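PDB 6U7J: beta-glucuronidase from uncultured Clostridium sp., which hydrolyses beta-glucuronides, releasing glucuronic acid, as a family 2 glycosyl hydrolase of a gut bacterium, and probably reactivates estrogens from their glucuronide conjugates. Local coordinates for residues V203-D208 / L278-R283; D208-M213 / V251-L256; L256-S261 / L293-P298. One frame throughout, in Å; residues are numbered along the deposited sequence.

Interaction 1. Residues V203-D208 / L278-R283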
ATOM      1  N   VAL B 203     -22.491  32.218 -32.178  1.00 39.18           N
ATOM      2  CA  VAL B 203     -21.494  33.281 -32.285  1.00 37.66           C
ATOM      3  C   VAL B 203     -20.255  32.718 -32.965  1.00 45.17           C
ATOM      4  O   VAL B 203     -19.805  31.614 -32.633  1.00 41.01           O
ATOM      5  CB  VAL B 203     -21.132  33.874 -30.910  1.00 38.09           C
ATOM      6  CG1 VAL B 203     -20.253  35.103 -31.071  1.00 39.93           C
ATOM      7  CG2 VAL B 203     -22.399  34.226 -30.134  1.00 43.03           C
ATOM      8  N   ARG B 204     -19.739  33.460 -33.943  1.00 47.87           N
ATOM      9  CA  ARG B 204     -18.451  33.204 -34.572  1.00 44.07           C
ATOM     10  C   ARG B 204     -17.684  34.513 -34.611  1.00 50.80           C
ATOM     11  O   ARG B 204     -18.277  35.585 -34.768  1.00 51.00           O
ATOM     12  CB  ARG B 204     -18.611  32.609 -35.971  1.00 45.81           C
ATOM     13  CG  ARG B 204     -19.574  31.419 -35.977  1.00 54.15           C
ATOM     14  CD  ARG B 204     -19.659  30.688 -37.315  1.00 56.89           C
ATOM     15  NE  ARG B 204     -20.405  31.428 -38.350  1.00 73.40           N
ATOM     16  CZ  ARG B 204     -21.636  31.945 -38.245  1.00 66.07           C
ATOM     17  NH1 ARG B 204     -22.360  31.821 -37.135  1.00 61.30           N
ATOM     18  NH2 ARG B 204     -22.158  32.589 -39.285  1.00 65.16           N
ATOM     19  N   THR B 205     -16.374  34.430 -34.422  1.00 48.26           N
ATOM     20  CA  THR B 205     -15.552  35.621 -34.350  1.00 51.07           C
ATOM     21  C   THR B 205     -14.432  35.542 -35.376  1.00 53.96           C
ATOM     22  O   THR B 205     -13.961  34.456 -35.729  1.00 55.63           O
ATOM     23  CB  THR B 205     -14.967  35.818 -32.936  1.00 51.26           C
ATOM     24  OG1 THR B 205     -14.149  34.692 -32.581  1.00 52.16           O
ATOM     25  CG2 THR B 205     -16.089  35.966 -31.909  1.00 48.57           C
ATOM     26  N   THR B 206     -14.046  36.710 -35.878  1.00 52.07           N
ATOM     27  CA  THR B 206     -12.834  36.892 -36.659  1.00 54.02           C
ATOM     28  C   THR B 206     -12.051  38.036 -36.030  1.00 54.54           C
ATOM     29  O   THR B 206     -12.563  38.773 -35.182  1.00 55.14           O
ATOM     30  CB  THR B 206     -13.134  37.191 -38.137  1.00 55.12           C
ATOM     31  OG1 THR B 206     -13.956  38.358 -38.234  1.00 55.29           O
ATOM     32  CG2 THR B 206     -13.850  36.018 -38.795  1.00 49.91           C
ATOM     33  N   VAL B 207     -10.791  38.176 -36.426  1.00 54.70           N
ATOM     34  CA  VAL B 207      -9.936  39.231 -35.900  1.00 54.36           C
ATOM     35  C   VAL B 207      -9.221  39.897 -37.062  1.00 59.66           C
ATOM     36  O   VAL B 207      -8.560  39.219 -37.854  1.00 57.48           O
ATOM     37  CB  VAL B 207      -8.910  38.695 -34.886  1.00 57.19           C
ATOM     38  CG1 VAL B 207      -7.894  39.774 -34.554  1.00 55.87           C
ATOM     39  CG2 VAL B 207      -9.610  38.219 -33.634  1.00 54.72           C
ATOM     40  N   ASP B 208      -9.349  41.219 -37.163  1.00 60.18           N
ATOM     41  CA  ASP B 208      -8.589  42.009 -38.129  1.00 70.23           C
ATOM     42  C   ASP B 208      -7.602  42.884 -37.355  1.00 69.35           C
ATOM     43  O   ASP B 208      -7.983  43.895 -36.764  1.00 68.53           O
ATOM     44  CB  ASP B 208      -9.496  42.836 -39.027  1.00 68.42           C
ATOM     45  CG  ASP B 208      -8.828  43.192 -40.337  1.00 82.10           C
ATOM     46  OD1 ASP B 208      -7.574  43.118 -40.382  1.00 79.97           O
ATOM     47  OD2 ASP B 208      -9.535  43.525 -41.313  1.00 82.31           O
ATOM     48  N   LEU B 278     -25.079  35.279 -22.914  1.00 41.06           N
ATOM     49  CA  LEU B 278     -24.168  34.218 -23.326  1.00 39.24           C
ATOM     50  C   LEU B 278     -22.726  34.696 -23.247  1.00 40.44           C
ATOM     51  O   LEU B 278     -22.362  35.643 -23.964  1.00 37.75           O
ATOM     52  CB  LEU B 278     -24.496  33.769 -24.750  1.00 39.48           C
ATOM     53  CG  LEU B 278     -23.576  32.698 -25.334  1.00 41.27           C
ATOM     54  CD1 LEU B 278     -23.904  31.316 -24.751  1.00 39.13           C
ATOM     55  CD2 LEU B 278     -23.689  32.679 -26.840  1.00 38.12           C
ATOM     56  N   PRO B 279     -21.874  34.095 -22.409  1.00 40.52           N
ATOM     57  CA  PRO B 279     -20.437  34.389 -22.494  1.00 37.81           C
ATOM     58  C   PRO B 279     -19.860  33.830 -23.783  1.00 36.93           C
ATOM     59  O   PRO B 279     -20.346  32.837 -24.321  1.00 35.43           O
ATOM     60  CB  PRO B 279     -19.844  33.678 -21.271  1.00 36.46           C
ATOM     61  CG  PRO B 279     -21.047  33.285 -20.403  1.00 40.07           C
ATOM     62  CD  PRO B 279     -22.190  33.134 -21.338  1.00 39.18           C
ATOM     63  N   PHE B 280     -18.829  34.496 -24.297  1.00 37.65           N
ATOM     64  CA  PHE B 280     -18.121  33.974 -25.461  1.00 37.16           C
ATOM     65  C   PHE B 280     -16.730  34.590 -25.498  1.00 38.57           C
ATOM     66  O   PHE B 280     -16.428  35.543 -24.770  1.00 42.75           O
ATOM     67  CB  PHE B 280     -18.893  34.226 -26.767  1.00 37.47           C
ATOM     68  CG  PHE B 280     -18.878  35.663 -27.232  1.00 39.54           C
ATOM     69  CD1 PHE B 280     -19.822  36.571 -26.765  1.00 36.80           C
ATOM     70  CD2 PHE B 280     -17.935  36.097 -28.157  1.00 38.02           C
ATOM     71  CE1 PHE B 280     -19.816  37.900 -27.195  1.00 43.92           C
ATOM     72  CE2 PHE B 280     -17.919  37.434 -28.593  1.00 39.92           C
ATOM     73  CZ  PHE B 280     -18.861  38.335 -28.112  1.00 39.99           C
ATOM     74  N   GLY B 281     -15.875  34.015 -26.336  1.00 37.09           N
ATOM     75  CA  GLY B 281     -14.500  34.459 -26.433  1.00 36.46           C
ATOM     76  C   GLY B 281     -14.106  34.733 -27.866  1.00 38.69           C
ATOM     77  O   GLY B 281     -14.532  34.045 -28.793  1.00 39.75           O
ATOM     78  N   ILE B 282     -13.267  35.748 -28.041  1.00 38.77           N
ATOM     79  CA  ILE B 282     -12.740  36.090 -29.357  1.00 41.23           C
ATOM     80  C   ILE B 282     -11.348  35.496 -29.480  1.00 39.16           C
ATOM     81  O   ILE B 282     -10.435  35.867 -28.727  1.00 41.30           O
ATOM     82  CB  ILE B 282     -12.712  37.609 -29.586  1.00 43.51           C
ATOM     83  CG1 ILE B 282     -14.108  38.209 -29.365  1.00 42.69           C
ATOM     84  CG2 ILE B 282     -12.172  37.909 -30.989  1.00 40.38           C
ATOM     85  CD1 ILE B 282     -14.128  39.727 -29.300  1.00 44.30           C
ATOM     86  N   ARG B 283     -11.182  34.588 -30.438  1.00 36.76           N
ATOM     87  CA  ARG B 283      -9.895  33.953 -30.676  1.00 37.28           C
ATOM     88  C   ARG B 283      -9.957  33.225 -32.004  1.00 37.96           C
ATOM     89  O   ARG B 283     -11.002  32.692 -32.381  1.00 40.45           O
ATOM     90  CB  ARG B 283      -9.527  32.964 -29.555  1.00 38.07           C
ATOM     91  CG  ARG B 283     -10.573  31.883 -29.286  1.00 33.56           C
ATOM     92  CD  ARG B 283     -10.140  30.567 -29.879  1.00 37.69           C
ATOM     93  NE  ARG B 283     -11.149  29.514 -29.774  1.00 35.56           N
ATOM     94  CZ  ARG B 283     -12.090  29.299 -30.690  1.00 40.87           C
ATOM     95  NH1 ARG B 283     -12.172  30.086 -31.760  1.00 34.10           N
ATOM     96  NH2 ARG B 283     -12.955  28.306 -30.534  1.00 32.39           N
TER

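Interaction 2. Residues D208-M213 / V251-L256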
ATOM      1  N   ASP B 208      -9.349  41.219 -37.163  1.00 60.18           N
ATOM      2  CA  ASP B 208      -8.589  42.009 -38.129  1.00 70.23           C
ATOM      3  C   ASP B 208      -7.602  42.884 -37.355  1.00 69.35           C
ATOM      4  O   ASP B 208      -7.983  43.895 -36.764  1.00 68.53           O
ATOM      5  CB  ASP B 208      -9.496  42.836 -39.027  1.00 68.42           C
ATOM      6  CG  ASP B 208      -8.828  43.192 -40.337  1.00 82.10           C
ATOM      7  OD1 ASP B 208      -7.574  43.118 -40.382  1.00 79.97           O
ATOM      8  OD2 ASP B 208      -9.535  43.525 -41.313  1.00 82.31           O
ATOM      9  N   ASP B 209      -6.324  42.499 -37.386  1.00 67.44           N
ATOM     10  CA  ASP B 209      -5.285  42.944 -36.479  1.00 70.67           C
ATOM     11  C   ASP B 209      -5.820  43.184 -35.082  1.00 70.30           C
ATOM     12  O   ASP B 209      -5.893  42.235 -34.271  1.00 76.41           O
ATOM     13  CB  ASP B 209      -4.563  44.189 -37.015  1.00 78.74           C
ATOM     14  CG  ASP B 209      -3.262  44.491 -36.267  1.00 81.10           C
ATOM     15  OD1 ASP B 209      -3.207  44.322 -35.023  1.00 82.30           O
ATOM     16  OD2 ASP B 209      -2.261  44.829 -36.930  1.00 85.70           O
ATOM     17  N   LYS B 210      -6.185  44.419 -34.716  1.00 67.83           N
ATOM     18  CA  LYS B 210      -6.547  44.723 -33.341  1.00 69.74           C
ATOM     19  C   LYS B 210      -8.054  44.763 -33.097  1.00 66.47           C
ATOM     20  O   LYS B 210      -8.476  44.923 -31.939  1.00 65.19           O
ATOM     21  CB  LYS B 210      -5.881  46.037 -32.874  1.00 70.12           C
ATOM     22  CG  LYS B 210      -5.969  46.301 -31.338  1.00 70.59           C
ATOM     23  CD  LYS B 210      -5.399  45.120 -30.490  1.00 72.79           C
ATOM     24  CE  LYS B 210      -6.315  44.676 -29.327  1.00 69.46           C
ATOM     25  NZ  LYS B 210      -7.314  43.655 -29.752  1.00 67.45           N
ATOM     26  N   ASP B 211      -8.883  44.601 -34.113  1.00 67.02           N
ATOM     27  CA  ASP B 211     -10.323  44.657 -33.916  1.00 63.43           C
ATOM     28  C   ASP B 211     -10.950  43.275 -34.044  1.00 59.50           C
ATOM     29  O   ASP B 211     -10.484  42.427 -34.809  1.00 63.43           O
ATOM     30  CB  ASP B 211     -10.978  45.610 -34.911  1.00 63.80           C
ATOM     31  CG  ASP B 211     -10.347  46.976 -34.903  1.00 64.51           C
ATOM     32  OD1 ASP B 211     -10.230  47.567 -35.995  1.00 68.54           O
ATOM     33  OD2 ASP B 211      -9.958  47.447 -33.811  1.00 65.66           O
ATOM     34  N   GLY B 212     -12.026  43.069 -33.295  1.00 56.40           N
ATOM     35  CA  GLY B 212     -12.805  41.847 -33.380  1.00 54.14           C
ATOM     36  C   GLY B 212     -14.085  42.062 -34.168  1.00 54.07           C
ATOM     37  O   GLY B 212     -14.713  43.117 -34.072  1.00 56.27           O
ATOM     38  N   MET B 213     -14.453  41.057 -34.959  1.00 52.76           N
ATOM     39  CA  MET B 213     -15.721  41.035 -35.686  1.00 56.20           C
ATOM     40  C   MET B 213     -16.584  39.919 -35.097  1.00 55.63           C
ATOM     41  O   MET B 213     -16.359  38.736 -35.376  1.00 55.26           O
ATOM     42  CB  MET B 213     -15.501  40.826 -37.185  1.00 57.93           C
ATOM     43  CG  MET B 213     -15.238  42.092 -38.022  1.00 62.32           C
ATOM     44  SD  MET B 213     -16.265  43.557 -37.690  1.00 78.25           S
ATOM     45  CE  MET B 213     -17.918  42.875 -37.732  1.00 58.28           C
ATOM     46  N   VAL B 251     -15.752  45.032 -32.445  1.00 53.90           N
ATOM     47  CA  VAL B 251     -15.213  45.153 -31.097  1.00 54.07           C
ATOM     48  C   VAL B 251     -13.789  45.662 -31.268  1.00 58.41           C
ATOM     49  O   VAL B 251     -12.866  44.878 -31.528  1.00 56.83           O
ATOM     50  CB  VAL B 251     -15.247  43.826 -30.329  1.00 57.25           C
ATOM     51  CG1 VAL B 251     -14.933  44.046 -28.854  1.00 51.99           C
ATOM     52  CG2 VAL B 251     -16.603  43.165 -30.493  1.00 50.44           C
ATOM     53  N   LYS B 252     -13.605  46.972 -31.157  1.00 60.88           N
ATOM     54  CA  LYS B 252     -12.293  47.549 -31.405  1.00 61.74           C
ATOM     55  C   LYS B 252     -11.396  47.324 -30.195  1.00 57.30           C
ATOM     56  O   LYS B 252     -11.850  47.334 -29.048  1.00 59.82           O
ATOM     57  CB  LYS B 252     -12.409  49.042 -31.730  1.00 62.16           C
ATOM     58  CG  LYS B 252     -12.686  49.343 -33.216  1.00 66.71           C
ATOM     59  CD  LYS B 252     -11.553  50.148 -33.870  1.00 70.78           C
ATOM     60  CE  LYS B 252     -11.700  50.214 -35.398  1.00 70.26           C
ATOM     61  NZ  LYS B 252     -12.402  51.440 -35.897  1.00 70.18           N
ATOM     62  N   ASP B 253     -10.112  47.106 -30.465  1.00 60.91           N
ATOM     63  CA  ASP B 253      -9.137  46.805 -29.415  1.00 62.15           C
ATOM     64  C   ASP B 253      -9.609  45.625 -28.563  1.00 57.44           C
ATOM     65  O   ASP B 253      -9.574  45.658 -27.331  1.00 55.99           O
ATOM     66  CB  ASP B 253      -8.856  48.044 -28.556  1.00 58.29           C
ATOM     67  CG  ASP B 253      -8.287  49.211 -29.371  1.00 64.50           C
ATOM     68  OD1 ASP B 253      -8.583  50.380 -29.033  1.00 59.25           O
ATOM     69  OD2 ASP B 253      -7.545  48.961 -30.351  1.00 63.17           O
ATOM     70  N   ALA B 254     -10.054  44.568 -29.249  1.00 57.72           N
ATOM     71  CA  ALA B 254     -10.677  43.419 -28.597  1.00 57.14           C
ATOM     72  C   ALA B 254      -9.678  42.657 -27.731  1.00 50.93           C
ATOM     73  O   ALA B 254      -8.604  42.272 -28.200  1.00 53.59           O
ATOM     74  CB  ALA B 254     -11.268  42.480 -29.649  1.00 52.23           C
ATOM     75  N   GLN B 255     -10.038  42.440 -26.467  1.00 50.37           N
ATOM     76  CA  GLN B 255      -9.256  41.580 -25.587  1.00 47.24           C
ATOM     77  C   GLN B 255      -9.449  40.130 -26.010  1.00 47.10           C
ATOM     78  O   GLN B 255     -10.558  39.595 -25.931  1.00 46.32           O
ATOM     79  CB  GLN B 255      -9.680  41.777 -24.134  1.00 49.38           C
ATOM     80  CG  GLN B 255      -9.661  43.219 -23.661  1.00 52.19           C
ATOM     81  CD  GLN B 255      -8.255  43.763 -23.504  1.00 58.70           C
ATOM     82  OE1 GLN B 255      -7.455  43.241 -22.725  1.00 58.67           O
ATOM     83  NE2 GLN B 255      -7.945  44.819 -24.246  1.00 59.25           N
ATOM     84  N   LEU B 256      -8.373  39.498 -26.461  1.00 44.62           N
ATOM     85  CA  LEU B 256      -8.477  38.176 -27.050  1.00 44.79           C
ATOM     86  C   LEU B 256      -8.581  37.108 -25.971  1.00 45.41           C
ATOM     87  O   LEU B 256      -8.116  37.280 -24.839  1.00 42.01           O
ATOM     88  CB  LEU B 256      -7.274  37.899 -27.955  1.00 43.62           C
ATOM     89  CG  LEU B 256      -7.201  38.752 -29.233  1.00 46.29           C
ATOM     90  CD1 LEU B 256      -6.061  38.308 -30.133  1.00 39.48           C
ATOM     91  CD2 LEU B 256      -8.519  38.706 -29.985  1.00 40.95           C
TER

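Interaction 3. Residues L256-S261 / L293-P298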
ATOM      1  N   LEU B 256      -8.373  39.498 -26.461  1.00 44.62           N
ATOM      2  CA  LEU B 256      -8.477  38.176 -27.050  1.00 44.79           C
ATOM      3  C   LEU B 256      -8.581  37.108 -25.971  1.00 45.41           C
ATOM      4  O   LEU B 256      -8.116  37.280 -24.839  1.00 42.01           O
ATOM      5  CB  LEU B 256      -7.274  37.899 -27.955  1.00 43.62           C
ATOM      6  CG  LEU B 256      -7.201  38.752 -29.233  1.00 46.29           C
ATOM      7  CD1 LEU B 256      -6.061  38.308 -30.133  1.00 39.48           C
ATOM      8  CD2 LEU B 256      -8.519  38.706 -29.985  1.00 40.95           C
ATOM      9  N   TRP B 257      -9.231  36.007 -26.324  1.00 42.42           N
ATOM     10  CA  TRP B 257      -9.256  34.844 -25.452  1.00 39.52           C
ATOM     11  C   TRP B 257      -7.960  34.076 -25.689  1.00 40.45           C
ATOM     12  O   TRP B 257      -7.716  33.572 -26.794  1.00 38.99           O
ATOM     13  CB  TRP B 257     -10.490  33.988 -25.722  1.00 35.70           C
ATOM     14  CG  TRP B 257     -10.670  32.847 -24.746  1.00 33.67           C
ATOM     15  CD1 TRP B 257     -11.435  32.846 -23.620  1.00 35.04           C
ATOM     16  CD2 TRP B 257     -10.071  31.548 -24.824  1.00 36.66           C
ATOM     17  NE1 TRP B 257     -11.360  31.628 -22.993  1.00 38.39           N
ATOM     18  CE2 TRP B 257     -10.529  30.811 -23.715  1.00 35.14           C
ATOM     19  CE3 TRP B 257      -9.193  30.935 -25.726  1.00 38.84           C
ATOM     20  CZ2 TRP B 257     -10.135  29.500 -23.475  1.00 37.58           C
ATOM     21  CZ3 TRP B 257      -8.807  29.629 -25.490  1.00 38.66           C
ATOM     22  CH2 TRP B 257      -9.274  28.925 -24.369  1.00 36.79           C
ATOM     23  N   GLN B 258      -7.113  34.010 -24.662  1.00 36.50           N
ATOM     24  CA  GLN B 258      -5.820  33.377 -24.854  1.00 41.24           C
ATOM     25  C   GLN B 258      -5.696  32.130 -23.990  1.00 43.57           C
ATOM     26  O   GLN B 258      -6.210  32.107 -22.862  1.00 40.96           O
ATOM     27  CB  GLN B 258      -4.669  34.343 -24.508  1.00 41.69           C
ATOM     28  CG  GLN B 258      -4.669  35.635 -25.333  1.00 37.33           C
ATOM     29  CD  GLN B 258      -3.942  35.507 -26.669  1.00 49.06           C
ATOM     30  OE1 GLN B 258      -3.728  34.398 -27.186  1.00 53.34           O
ATOM     31  NE2 GLN B 258      -3.566  36.649 -27.243  1.00 50.78           N
ATOM     32  N   PRO B 259      -5.040  31.083 -24.493  1.00 42.36           N
ATOM     33  CA  PRO B 259      -4.679  29.949 -23.631  1.00 43.53           C
ATOM     34  C   PRO B 259      -3.964  30.449 -22.386  1.00 42.10           C
ATOM     35  O   PRO B 259      -3.043  31.257 -22.468  1.00 41.70           O
ATOM     36  CB  PRO B 259      -3.751  29.109 -24.516  1.00 42.38           C
ATOM     37  CG  PRO B 259      -4.102  29.510 -25.927  1.00 40.59           C
ATOM     38  CD  PRO B 259      -4.500  30.949 -25.858  1.00 42.58           C
ATOM     39  N   GLY B 260      -4.427  30.002 -21.221  1.00 37.56           N
ATOM     40  CA  GLY B 260      -3.854  30.447 -19.968  1.00 37.68           C
ATOM     41  C   GLY B 260      -4.275  31.829 -19.518  1.00 43.12           C
ATOM     42  O   GLY B 260      -3.966  32.212 -18.380  1.00 39.30           O
ATOM     43  N   SER B 261      -4.985  32.598 -20.364  1.00 41.84           N
ATOM     44  CA  SER B 261      -5.382  33.964 -19.988  1.00 42.54           C
ATOM     45  C   SER B 261      -6.713  34.297 -20.677  1.00 41.50           C
ATOM     46  O   SER B 261      -6.776  35.029 -21.669  1.00 42.82           O
ATOM     47  CB  SER B 261      -4.310  34.991 -20.351  1.00 35.67           C
ATOM     48  OG  SER B 261      -4.760  36.285 -19.988  1.00 48.84           O
ATOM     49  N   LEU B 293      -2.007  27.107 -34.675  1.00 40.58           N
ATOM     50  CA  LEU B 293      -1.903  28.511 -34.314  1.00 42.22           C
ATOM     51  C   LEU B 293      -3.201  28.980 -33.681  1.00 37.37           C
ATOM     52  O   LEU B 293      -4.277  28.763 -34.234  1.00 45.52           O
ATOM     53  CB  LEU B 293      -1.574  29.367 -35.538  1.00 44.26           C
ATOM     54  CG  LEU B 293      -0.328  28.990 -36.330  1.00 43.85           C
ATOM     55  CD1 LEU B 293      -0.173  29.925 -37.523  1.00 47.95           C
ATOM     56  CD2 LEU B 293       0.911  29.049 -35.452  1.00 42.61           C
ATOM     57  N   ILE B 294      -3.091  29.619 -32.526  1.00 38.45           N
ATOM     58  CA  ILE B 294      -4.219  30.215 -31.823  1.00 44.25           C
ATOM     59  C   ILE B 294      -3.892  31.686 -31.646  1.00 43.56           C
ATOM     60  O   ILE B 294      -2.859  32.030 -31.051  1.00 40.30           O
ATOM     61  CB  ILE B 294      -4.481  29.542 -30.466  1.00 41.86           C
ATOM     62  CG1 ILE B 294      -4.941  28.098 -30.663  1.00 40.58           C
ATOM     63  CG2 ILE B 294      -5.498  30.333 -29.661  1.00 37.58           C
ATOM     64  CD1 ILE B 294      -4.836  27.261 -29.410  1.00 35.46           C
ATOM     65  N   ASN B 295      -4.756  32.552 -32.175  1.00 42.66           N
ATOM     66  CA  ASN B 295      -4.470  33.981 -32.218  1.00 40.88           C
ATOM     67  C   ASN B 295      -3.104  34.229 -32.853  1.00 45.46           C
ATOM     68  O   ASN B 295      -2.292  35.012 -32.355  1.00 45.61           O
ATOM     69  CB  ASN B 295      -4.554  34.588 -30.823  1.00 41.35           C
ATOM     70  CG  ASN B 295      -5.947  34.501 -30.253  1.00 45.83           C
ATOM     71  OD1 ASN B 295      -6.918  34.608 -30.991  1.00 40.94           O
ATOM     72  ND2 ASN B 295      -6.055  34.296 -28.941  1.00 42.96           N
ATOM     73  N   GLY B 296      -2.833  33.501 -33.939  1.00 42.50           N
ATOM     74  CA  GLY B 296      -1.629  33.679 -34.722  1.00 39.76           C
ATOM     75  C   GLY B 296      -0.352  33.144 -34.117  1.00 45.36           C
ATOM     76  O   GLY B 296       0.706  33.300 -34.733  1.00 50.70           O
ATOM     77  N   LYS B 297      -0.399  32.522 -32.938  1.00 44.72           N
ATOM     78  CA  LYS B 297       0.841  32.073 -32.321  1.00 43.34           C
ATOM     79  C   LYS B 297       0.823  30.564 -32.091  1.00 45.39           C
ATOM     80  O   LYS B 297      -0.231  29.989 -31.793  1.00 41.27           O
ATOM     81  CB  LYS B 297       1.094  32.815 -30.991  1.00 42.76           C
ATOM     82  CG  LYS B 297       0.960  34.335 -31.142  1.00 50.89           C
ATOM     83  CD  LYS B 297       0.817  35.075 -29.814  1.00 58.31           C
ATOM     84  CE  LYS B 297      -0.648  35.112 -29.354  1.00 56.76           C
ATOM     85  NZ  LYS B 297      -1.414  36.348 -29.716  1.00 58.38           N
ATOM     86  N   PRO B 298       1.966  29.898 -32.245  1.00 42.62           N
ATOM     87  CA  PRO B 298       1.982  28.434 -32.149  1.00 46.09           C
ATOM     88  C   PRO B 298       1.584  27.965 -30.761  1.00 41.29           C
ATOM     89  O   PRO B 298       1.933  28.576 -29.748  1.00 41.33           O
ATOM     90  CB  PRO B 298       3.438  28.064 -32.471  1.00 43.27           C
ATOM     91  CG  PRO B 298       4.048  29.302 -33.068  1.00 45.81           C
ATOM     92  CD  PRO B 298       3.320  30.445 -32.433  1.00 44.17           C
TER

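Interaction 1. Residues V203-D208 / L278-R283
Val203 and Phe280 face each other from two strands, 203-208 and 278-280, whose axes approach to 9.5 Å and run in the same sense at 28°; with no hydrogen bond between them, they belong to different sheets. The two sheets of a beta sandwich, the immunoglobulin-like domain of family 2 glycosyl hydrolases, meet here along one edge: strand 198-208 is an outer strand of a three-stranded sheet and strand 274-280 an outer strand of a four-stranded one. The spacing is that of sheets packed through side chains, and Val203, Thr205 and Val207, alternating along the first strand, all point to the other segment.

Val203 splits its two methyls between two partners. CG1 lies over one face of the Phe280 ring in a CH-pi contact, 4.1 Å from the centroid and 21° off the ring normal, displaced toward the CD2 rim. Val203 CG2 meets Leu278 CD2 tip to tip at 3.9 Å. The ring reaches this place because Phe280 CG stands between its own backbone N and carbonyl carbon (chi1 73°), and Thr205 CG2 also comes to Phe280 CE2, at a slant. Val214 touches both Val203 and Phe280, so the neighbouring strand 211-220 shares this apolar layer.

Further along, the second segment leaves its strand and draws closer, Thr205 CA and Ile282 CA being 5.7 Å apart. The Thr205 methyl packs on Ile282 CG1, while its hydroxyl lies near the backbone of Gly281 to Arg283 without bonding to it. The guanidinium group of Arg283 is held by the carbonyl of Pro407, with a weak bond to that of Val409. At the far end the contact closes methyl on methyl, with Val207 CG2 3.7 Å from Ile282 CG2.

Interaction 2. Residues D208-M213 / V251-L256
A beta hairpin turn and the end of a third strand meet here, at the margin of the three-stranded sheet of the immunoglobulin-like domain. The type II' turn Asp208-Asp211 leads into strand 211-220, and Gly212 forms an antiparallel hydrogen-bonded pair with Val251. Its two bonds are equally short: the bond from Gly212 N to Val251 O is 2.7 Å long and almost straight at hydrogen (176°), and Val251 N to Gly212 O is also 2.7 Å.

Beyond this pair the 251-256 segment turns away, yet Ala254 N still reaches Lys210 O at 3.1 Å, bent to 143° at hydrogen. The Ala254 methyl settles against Gly212, its CB 3.8 Å from Gly212 N. Lys210, bent at three successive torsions, curls back over 253-254 and brings NZ to the carbonyl of Ala254; the modelled separation is too short to trust in detail.

The side chains of Asp211 and Lys252 run alongside each other in the same direction. The carboxylate rests on the lysine's methylene groups, with Asp211 OD2 3.1 Å from Lys252 CD, while the charged ends stay beyond salt-bridge range: Asp211 OD1 is 4.4 Å from Lys252 NZ. Asp211 OD2 also accepts a weak bond from Asp253 N.

Around this junction, Met213 pairs through its backbone with Thr206 on strand 198-208, Asp211 touches Leu250 of strand 246-251, and Val251 and Ala254 pack on Tyr265 of strand 265-271.

Interaction 3. Residues L256-S261 / L293-P298
Asn295 ND2 donates two hydrogen bonds to the segment 256-261, one to Trp257 O at 2.8 Å and one to Gln258 OE1 at 2.9 Å. Asn295 CG lies anti to its carbonyl carbon (chi1 -64°), which directs the amide to that segment. Both acceptors lie close to the amide plane of Asn295, where its N-H bonds point, but the donor stands above the carbonyl plane of each. The effect is strongest at Gln258: the two side-chain amides are turned 89° to one another, and the bond, though straight at hydrogen (169°), meets OE1 from over its flat face. Asn295 OD1 accepts from Thr284 N, which fixes the amide's rotation.

Lys297 NZ folds back within its own turn to Asn295 O, 3.1 Å away, approaching a lone pair of that oxygen within the plane of the carbonyl. This carries it across the end of the Gln258 amide, where NZ and NE2 are both donors and do not bond each other.

Apolar packing flanks the polar centre. Leu256 CD1 lies 3.8 Å from Asn295 CG, and Pro259 CD lies 4.0 Å from Ile294 CG2, with Phe299 touching both residues. Trp257 turns its indole NE1 to Asp353 O.

The contact is made by residues of two beta turns, type II at Gln258-Ser261 and type I' at Ile294-Lys297, and by Leu256 and Trp257. The latter turn is the tight two-residue hairpin between strands 292-294 and 297-305, leading into the TIM barrel: a domain junction between the immunoglobulin-like domain and the barrel.

The three contacts cluster in a triangle, with centres 9 Å apart between interactions 1 and 2, 12 Å between 1 and 3 and 13 Å between 2 and 3, and interaction 3 is the one that reaches the TIM barrel domain. Interactions 1 and 2 share Asp208, and Thr206 O lies 3.0 Å from Met213 N, a probable hydrogen bond between neighbouring strands. Leu256 belongs to both interactions 2 and 3, and its CD2 packs on Val207 CG2 of interaction 1 at 3.8 Å. Ile282 O, 2.7 Å from Trp257 N in a probable hydrogen bond, ties interaction 1 to 3. The bound calcium ion is remote, about 14 Å from the Leu278 side chain.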